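Local coordinates for methyltransferase (Pyrococcus horikoshii, PDB 1IXK), which is probably an S-adenosyl-L-methionine-dependent RNA methyltransferase of the RsmB/NOP family, thought to modify cytidine at carbon 5 in tRNA, at residues A[43-54]-A[97-108]. Numbering follows the deposited sequence.
Sequences LPRCFRVNTLKI and TGLIYIQEASSM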
ATOM      1  N   LEU A  43      12.855   6.561  -6.667  1.00 25.14           N
ATOM      2  CA  LEU A  43      12.954   5.341  -5.878  1.00 25.29           C
ATOM      3  C   LEU A  43      13.681   4.280  -6.695  1.00 24.57           C
ATOM      4  O   LEU A  43      13.707   4.342  -7.926  1.00 22.04           O
ATOM      5  CB  LEU A  43      11.559   4.826  -5.517  1.00 26.69           C
ATOM      6  CG  LEU A  43      10.678   5.725  -4.648  1.00 28.40           C
ATOM      7  CD1 LEU A  43       9.303   5.095  -4.497  1.00 29.59           C
ATOM      8  CD2 LEU A  43      11.336   5.931  -3.286  1.00 30.13           C
ATOM      9  N   PRO A  44      14.296   3.300  -6.017  1.00 23.78           N
ATOM     10  CA  PRO A  44      15.009   2.232  -6.721  1.00 23.22           C
ATOM     11  C   PRO A  44      13.951   1.392  -7.426  1.00 21.86           C
ATOM     12  O   PRO A  44      12.768   1.500  -7.110  1.00 21.35           O
ATOM     13  CB  PRO A  44      15.674   1.454  -5.589  1.00 25.18           C
ATOM     14  CG  PRO A  44      15.800   2.471  -4.482  1.00 26.75           C
ATOM     15  CD  PRO A  44      14.487   3.185  -4.562  1.00 25.69           C
ATOM     16  N   ARG A  45      14.361   0.571  -8.384  1.00 20.58           N
ATOM     17  CA  ARG A  45      13.413  -0.293  -9.076  1.00 20.18           C
ATOM     18  C   ARG A  45      13.388  -1.604  -8.293  1.00 18.04           C
ATOM     19  O   ARG A  45      14.431  -2.220  -8.074  1.00 17.28           O
ATOM     20  CB  ARG A  45      13.863  -0.532 -10.523  1.00 22.82           C
ATOM     21  CG  ARG A  45      12.920  -1.410 -11.329  1.00 26.28           C
ATOM     22  CD  ARG A  45      13.238  -1.405 -12.823  1.00 32.06           C
ATOM     23  NE  ARG A  45      12.913  -0.132 -13.462  1.00 36.64           N
ATOM     24  CZ  ARG A  45      13.713   0.932 -13.479  1.00 39.38           C
ATOM     25  NH1 ARG A  45      14.906   0.888 -12.897  1.00 40.60           N
ATOM     26  NH2 ARG A  45      13.313   2.050 -14.076  1.00 39.58           N
ATOM     27  N   CYS A  46      12.205  -2.019  -7.851  1.00 17.23           N
ATOM     28  CA  CYS A  46      12.085  -3.250  -7.074  1.00 15.54           C
ATOM     29  C   CYS A  46      11.193  -4.273  -7.767  1.00 15.17           C
ATOM     30  O   CYS A  46      10.374  -3.928  -8.624  1.00 13.38           O
ATOM     31  CB  CYS A  46      11.519  -2.948  -5.682  1.00 17.04           C
ATOM     32  SG  CYS A  46      12.285  -1.550  -4.798  1.00 21.60           S
ATOM     33  N   PHE A  47      11.351  -5.540  -7.399  1.00 14.92           N
ATOM     34  CA  PHE A  47      10.532  -6.581  -8.002  1.00 14.55           C
ATOM     35  C   PHE A  47      10.113  -7.617  -6.976  1.00 13.45           C
ATOM     36  O   PHE A  47      10.737  -7.764  -5.929  1.00 12.18           O
ATOM     37  CB  PHE A  47      11.288  -7.255  -9.159  1.00 16.39           C
ATOM     38  CG  PHE A  47      12.521  -8.005  -8.731  1.00 18.52           C
ATOM     39  CD1 PHE A  47      12.429  -9.300  -8.226  1.00 17.89           C
ATOM     40  CD2 PHE A  47      13.773  -7.403  -8.801  1.00 18.43           C
ATOM     41  CE1 PHE A  47      13.563  -9.981  -7.797  1.00 19.91           C
ATOM     42  CE2 PHE A  47      14.919  -8.079  -8.372  1.00 19.93           C
ATOM     43  CZ  PHE A  47      14.814  -9.369  -7.869  1.00 18.07           C
ATOM     44  N   ARG A  48       9.052  -8.341  -7.306  1.00 12.89           N
ATOM     45  CA  ARG A  48       8.507  -9.379  -6.450  1.00 14.88           C
ATOM     46  C   ARG A  48       8.578 -10.697  -7.203  1.00 13.72           C
ATOM     47  O   ARG A  48       8.189 -10.775  -8.363  1.00 14.81           O
ATOM     48  CB  ARG A  48       7.051  -9.051  -6.126  1.00 15.38           C
ATOM     49  CG  ARG A  48       6.298 -10.119  -5.357  1.00 19.38           C
ATOM     50  CD  ARG A  48       4.810  -9.810  -5.384  1.00 15.48           C
ATOM     51  NE  ARG A  48       4.122 -10.429  -6.511  1.00 16.89           N
ATOM     52  CZ  ARG A  48       3.161  -9.846  -7.223  1.00 16.15           C
ATOM     53  NH1 ARG A  48       2.588 -10.503  -8.220  1.00 16.65           N
ATOM     54  NH2 ARG A  48       2.788  -8.596  -6.961  1.00 14.97           N
ATOM     55  N   VAL A  49       9.085 -11.732  -6.548  1.00 14.70           N
ATOM     56  CA  VAL A  49       9.169 -13.044  -7.185  1.00 14.03           C
ATOM     57  C   VAL A  49       7.768 -13.652  -7.213  1.00 15.45           C
ATOM     58  O   VAL A  49       7.081 -13.673  -6.190  1.00 13.48           O
ATOM     59  CB  VAL A  49      10.078 -13.998  -6.392  1.00 14.34           C
ATOM     60  CG1 VAL A  49      10.064 -15.376  -7.038  1.00 16.05           C
ATOM     61  CG2 VAL A  49      11.499 -13.438  -6.323  1.00 15.88           C
ATOM     62  N   ASN A  50       7.345 -14.138  -8.376  1.00 15.28           N
ATOM     63  CA  ASN A  50       6.034 -14.763  -8.487  1.00 16.12           C
ATOM     64  C   ASN A  50       6.191 -16.233  -8.121  1.00 16.76           C
ATOM     65  O   ASN A  50       6.554 -17.068  -8.955  1.00 14.42           O
ATOM     66  CB  ASN A  50       5.479 -14.621  -9.905  1.00 16.38           C
ATOM     67  CG  ASN A  50       4.163 -15.352 -10.086  1.00 16.40           C
ATOM     68  OD1 ASN A  50       3.495 -15.700  -9.112  1.00 15.74           O
ATOM     69  ND2 ASN A  50       3.780 -15.581 -11.334  1.00 14.44           N
ATOM     70  N   THR A  51       5.919 -16.541  -6.858  1.00 16.51           N
ATOM     71  CA  THR A  51       6.055 -17.900  -6.362  1.00 18.64           C
ATOM     72  C   THR A  51       5.032 -18.871  -6.938  1.00 19.82           C
ATOM     73  O   THR A  51       5.068 -20.065  -6.645  1.00 19.97           O
ATOM     74  CB  THR A  51       6.007 -17.924  -4.830  1.00 19.39           C
ATOM     75  OG1 THR A  51       4.775 -17.354  -4.371  1.00 17.64           O
ATOM     76  CG2 THR A  51       7.175 -17.123  -4.271  1.00 19.74           C
ATOM     77  N   LEU A  52       4.119 -18.362  -7.759  1.00 19.32           N
ATOM     78  CA  LEU A  52       3.139 -19.228  -8.396  1.00 22.03           C
ATOM     79  C   LEU A  52       3.864 -19.958  -9.521  1.00 23.92           C
ATOM     80  O   LEU A  52       3.427 -21.018  -9.967  1.00 23.39           O
ATOM     81  CB  LEU A  52       1.984 -18.422  -8.992  1.00 20.11           C
ATOM     82  CG  LEU A  52       0.879 -17.912  -8.063  1.00 19.89           C
ATOM     83  CD1 LEU A  52      -0.147 -17.160  -8.880  1.00 17.44           C
ATOM     84  CD2 LEU A  52       0.224 -19.084  -7.337  1.00 20.29           C
ATOM     85  N   LYS A  53       4.983 -19.384  -9.964  1.00 24.14           N
ATOM     86  CA  LYS A  53       5.763 -19.967 -11.050  1.00 24.23           C
ATOM     87  C   LYS A  53       7.196 -20.368 -10.723  1.00 26.21           C
ATOM     88  O   LYS A  53       7.795 -21.156 -11.453  1.00 26.71           O
ATOM     89  CB  LYS A  53       5.782 -19.014 -12.243  1.00 24.59           C
ATOM     90  CG  LYS A  53       4.446 -18.851 -12.935  1.00 23.93           C
ATOM     91  CD  LYS A  53       4.613 -18.127 -14.259  1.00 27.15           C
ATOM     92  CE  LYS A  53       3.351 -18.203 -15.094  1.00 24.24           C
ATOM     93  NZ  LYS A  53       3.586 -17.686 -16.463  1.00 24.46           N
ATOM     94  N   ILE A  54       7.756 -19.839  -9.639  1.00 26.24           N
ATOM     95  CA  ILE A  54       9.131 -20.170  -9.279  1.00 25.76           C
ATOM     96  C   ILE A  54       9.465 -19.775  -7.844  1.00 25.51           C
ATOM     97  O   ILE A  54       8.934 -18.794  -7.322  1.00 24.49           O
ATOM     98  CB  ILE A  54      10.121 -19.470 -10.240  1.00 26.40           C
ATOM     99  CG1 ILE A  54      11.553 -19.914  -9.937  1.00 26.29           C
ATOM    100  CG2 ILE A  54       9.987 -17.957 -10.113  1.00 26.06           C
ATOM    101  CD1 ILE A  54      12.582 -19.334 -10.883  1.00 28.02           C
ATOM    102  N   THR A  97       8.140 -13.758 -18.878  1.00 25.51           N
ATOM    103  CA  THR A  97       7.406 -15.006 -18.699  1.00 25.22           C
ATOM    104  C   THR A  97       6.658 -15.051 -17.364  1.00 25.50           C
ATOM    105  O   THR A  97       6.193 -16.108 -16.937  1.00 23.64           O
ATOM    106  CB  THR A  97       8.342 -16.237 -18.815  1.00 26.53           C
ATOM    107  OG1 THR A  97       9.363 -16.177 -17.813  1.00 25.96           O
ATOM    108  CG2 THR A  97       8.995 -16.274 -20.195  1.00 28.30           C
ATOM    109  N   GLY A  98       6.553 -13.898 -16.710  1.00 25.43           N
ATOM    110  CA  GLY A  98       5.836 -13.814 -15.446  1.00 23.03           C
ATOM    111  C   GLY A  98       6.485 -14.406 -14.207  1.00 22.36           C
ATOM    112  O   GLY A  98       5.779 -14.820 -13.287  1.00 22.23           O
ATOM    113  N   LEU A  99       7.814 -14.445 -14.161  1.00 20.39           N
ATOM    114  CA  LEU A  99       8.501 -14.989 -12.996  1.00 18.17           C
ATOM    115  C   LEU A  99       8.694 -13.926 -11.917  1.00 17.58           C
ATOM    116  O   LEU A  99       8.915 -14.246 -10.749  1.00 15.91           O
ATOM    117  CB  LEU A  99       9.852 -15.590 -13.394  1.00 19.00           C
ATOM    118  CG  LEU A  99       9.770 -16.735 -14.407  1.00 20.12           C
ATOM    119  CD1 LEU A  99      11.117 -17.450 -14.464  1.00 20.68           C
ATOM    120  CD2 LEU A  99       8.669 -17.713 -14.002  1.00 19.72           C
ATOM    121  N   ILE A 100       8.614 -12.662 -12.323  1.00 17.28           N
ATOM    122  CA  ILE A 100       8.742 -11.541 -11.401  1.00 14.95           C
ATOM    123  C   ILE A 100       7.768 -10.445 -11.809  1.00 15.69           C
ATOM    124  O   ILE A 100       7.323 -10.390 -12.959  1.00 16.57           O
ATOM    125  CB  ILE A 100      10.180 -10.955 -11.374  1.00 14.80           C
ATOM    126  CG1 ILE A 100      10.604 -10.515 -12.779  1.00 14.33           C
ATOM    127  CG2 ILE A 100      11.157 -11.986 -10.813  1.00 16.01           C
ATOM    128  CD1 ILE A 100      11.888  -9.711 -12.793  1.00 14.31           C
ATOM    129  N   TYR A 101       7.422  -9.587 -10.857  1.00 15.54           N
ATOM    130  CA  TYR A 101       6.503  -8.483 -11.112  1.00 15.43           C
ATOM    131  C   TYR A 101       7.135  -7.224 -10.544  1.00 15.21           C
ATOM    132  O   TYR A 101       7.626  -7.228  -9.416  1.00 12.10           O
ATOM    133  CB  TYR A 101       5.151  -8.749 -10.445  1.00 17.24           C
ATOM    134  CG  TYR A 101       4.110  -7.693 -10.742  1.00 18.49           C
ATOM    135  CD1 TYR A 101       4.000  -6.549  -9.953  1.00 18.77           C
ATOM    136  CD2 TYR A 101       3.253  -7.825 -11.833  1.00 21.21           C
ATOM    137  CE1 TYR A 101       3.058  -5.559 -10.246  1.00 19.17           C
ATOM    138  CE2 TYR A 101       2.311  -6.846 -12.134  1.00 21.49           C
ATOM    139  CZ  TYR A 101       2.220  -5.717 -11.337  1.00 19.81           C
ATOM    140  OH  TYR A 101       1.283  -4.756 -11.634  1.00 23.37           O
ATOM    141  N   ILE A 102       7.134  -6.150 -11.328  1.00 16.89           N
ATOM    142  CA  ILE A 102       7.733  -4.892 -10.887  1.00 17.47           C
ATOM    143  C   ILE A 102       6.726  -3.987 -10.177  1.00 17.34           C
ATOM    144  O   ILE A 102       5.671  -3.673 -10.716  1.00 14.80           O
ATOM    145  CB  ILE A 102       8.322  -4.102 -12.078  1.00 20.21           C
ATOM    146  CG1 ILE A 102       9.315  -4.972 -12.853  1.00 22.48           C
ATOM    147  CG2 ILE A 102       9.008  -2.840 -11.569  1.00 19.85           C
ATOM    148  CD1 ILE A 102      10.547  -5.361 -12.060  1.00 26.77           C
ATOM    149  N   GLN A 103       7.066  -3.575  -8.962  1.00 16.92           N
ATOM    150  CA  GLN A 103       6.216  -2.695  -8.173  1.00 16.90           C
ATOM    151  C   GLN A 103       7.048  -2.088  -7.052  1.00 16.68           C
ATOM    152  O   GLN A 103       8.107  -2.608  -6.696  1.00 15.23           O
ATOM    153  CB  GLN A 103       5.023  -3.465  -7.588  1.00 19.78           C
ATOM    154  CG  GLN A 103       5.396  -4.578  -6.624  1.00 21.36           C
ATOM    155  CD  GLN A 103       4.181  -5.319  -6.084  1.00 23.56           C
ATOM    156  OE1 GLN A 103       4.278  -6.477  -5.698  1.00 22.93           O
ATOM    157  NE2 GLN A 103       3.033  -4.646  -6.047  1.00 24.63           N
ATOM    158  N   GLU A 104       6.566  -0.985  -6.497  1.00 17.06           N
ATOM    159  CA  GLU A 104       7.273  -0.305  -5.422  1.00 16.61           C
ATOM    160  C   GLU A 104       7.340  -1.172  -4.174  1.00 13.59           C
ATOM    161  O   GLU A 104       6.436  -1.964  -3.906  1.00 15.38           O
ATOM    162  CB  GLU A 104       6.571   1.011  -5.095  1.00 19.59           C
ATOM    163  CG  GLU A 104       6.556   2.002  -6.242  1.00 25.68           C
ATOM    164  CD  GLU A 104       5.747   3.237  -5.914  1.00 30.62           C
ATOM    165  OE1 GLU A 104       5.976   3.824  -4.838  1.00 32.22           O
ATOM    166  OE2 GLU A 104       4.883   3.621  -6.732  1.00 34.12           O
ATOM    167  N   ALA A 105       8.411  -1.012  -3.407  1.00 10.90           N
ATOM    168  CA  ALA A 105       8.591  -1.783  -2.186  1.00 11.93           C
ATOM    169  C   ALA A 105       7.407  -1.594  -1.243  1.00 11.31           C
ATOM    170  O   ALA A 105       6.869  -2.561  -0.710  1.00 10.71           O
ATOM    171  CB  ALA A 105       9.881  -1.369  -1.488  1.00 10.23           C
ATOM    172  N   SER A 106       6.995  -0.348  -1.039  1.00 13.36           N
ATOM    173  CA  SER A 106       5.882  -0.076  -0.139  1.00 13.81           C
ATOM    174  C   SER A 106       4.598  -0.798  -0.540  1.00 14.54           C
ATOM    175  O   SER A 106       3.845  -1.250   0.324  1.00 15.24           O
ATOM    176  CB  SER A 106       5.622   1.437  -0.048  1.00 15.07           C
ATOM    177  OG  SER A 106       5.206   1.969  -1.294  1.00 16.94           O
ATOM    178  N   SER A 107       4.349  -0.921  -1.843  1.00 11.58           N
ATOM    179  CA  SER A 107       3.138  -1.582  -2.313  1.00 13.44           C
ATOM    180  C   SER A 107       3.113  -3.083  -1.989  1.00 11.77           C
ATOM    181  O   SER A 107       2.076  -3.724  -2.104  1.00 11.84           O
ATOM    182  CB  SER A 107       2.959  -1.363  -3.826  1.00 15.17           C
ATOM    183  OG  SER A 107       3.977  -2.018  -4.567  1.00 25.25           O
HETATM  184  N   MSE A 108       4.253  -3.631  -1.574  1.00  9.85           N
HETATM  185  CA  MSE A 108       4.339  -5.045  -1.227  1.00 11.45           C
HETATM  186  C   MSE A 108       3.870  -5.305   0.205  1.00 12.05           C
HETATM  187  O   MSE A 108       3.446  -6.411   0.542  1.00 12.11           O
HETATM  188  CB  MSE A 108       5.785  -5.541  -1.372  1.00 12.43           C
HETATM  189  CG  MSE A 108       6.341  -5.508  -2.793  1.00 14.42           C
HETATM  190 SE   MSE A 108       8.042  -6.180  -2.898  1.00  8.00          SE
HETATM  191  CE  MSE A 108       8.602  -5.405  -4.413  1.00 12.73           C
TER
HETATM  192  O   HOH W   1       9.762  -0.599  -8.387  1.00 17.74           O
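The guanidinium of R48 lies almost parallel to the Y101 ring plane, 8° apart, yet off to one side, so what sits over its face is Y101 CB, 3.8 Å from NH1. From the edge, R48 NH2 donates to Q103 OE1 at 2.9 Å, approaching from above the amide plane. The chain bends at chi3 (91°), bringing the guanidinium against Y101 CB and Q103 OE1, and G131, S134 and Q138 also take its N-H groups. With an alanine here, Q103 OE1 would probably lose this donor, and helix 131-139, whose G131 and K132 belong to the predicted S-adenosyl-L-methionine site, its bonds to the guanidinium. Strands 46-49 and 100-102 run antiparallel in the four-stranded sheet of the N-terminal domain, the latter at its edge; R48 and Y101 form the hydrogen-bonded pair, R48 N to Y101 O 2.8 Å and Y101 N to R48 O 2.9 Å. On the opposite face I102 CD1 packs on F47 CB (3.5 Å), while I100 CG2 meets F47 CD1. Past the strands, N50 ND2 points nearly straight at G98 O (2.9 Å) and also bonds L166 O; N50 OD1 closes an Asx turn with L52 N. K53 NZ, also bonded to R165 O, reaches T97 O at 3.1 Å, beside the Schellman turn at G98.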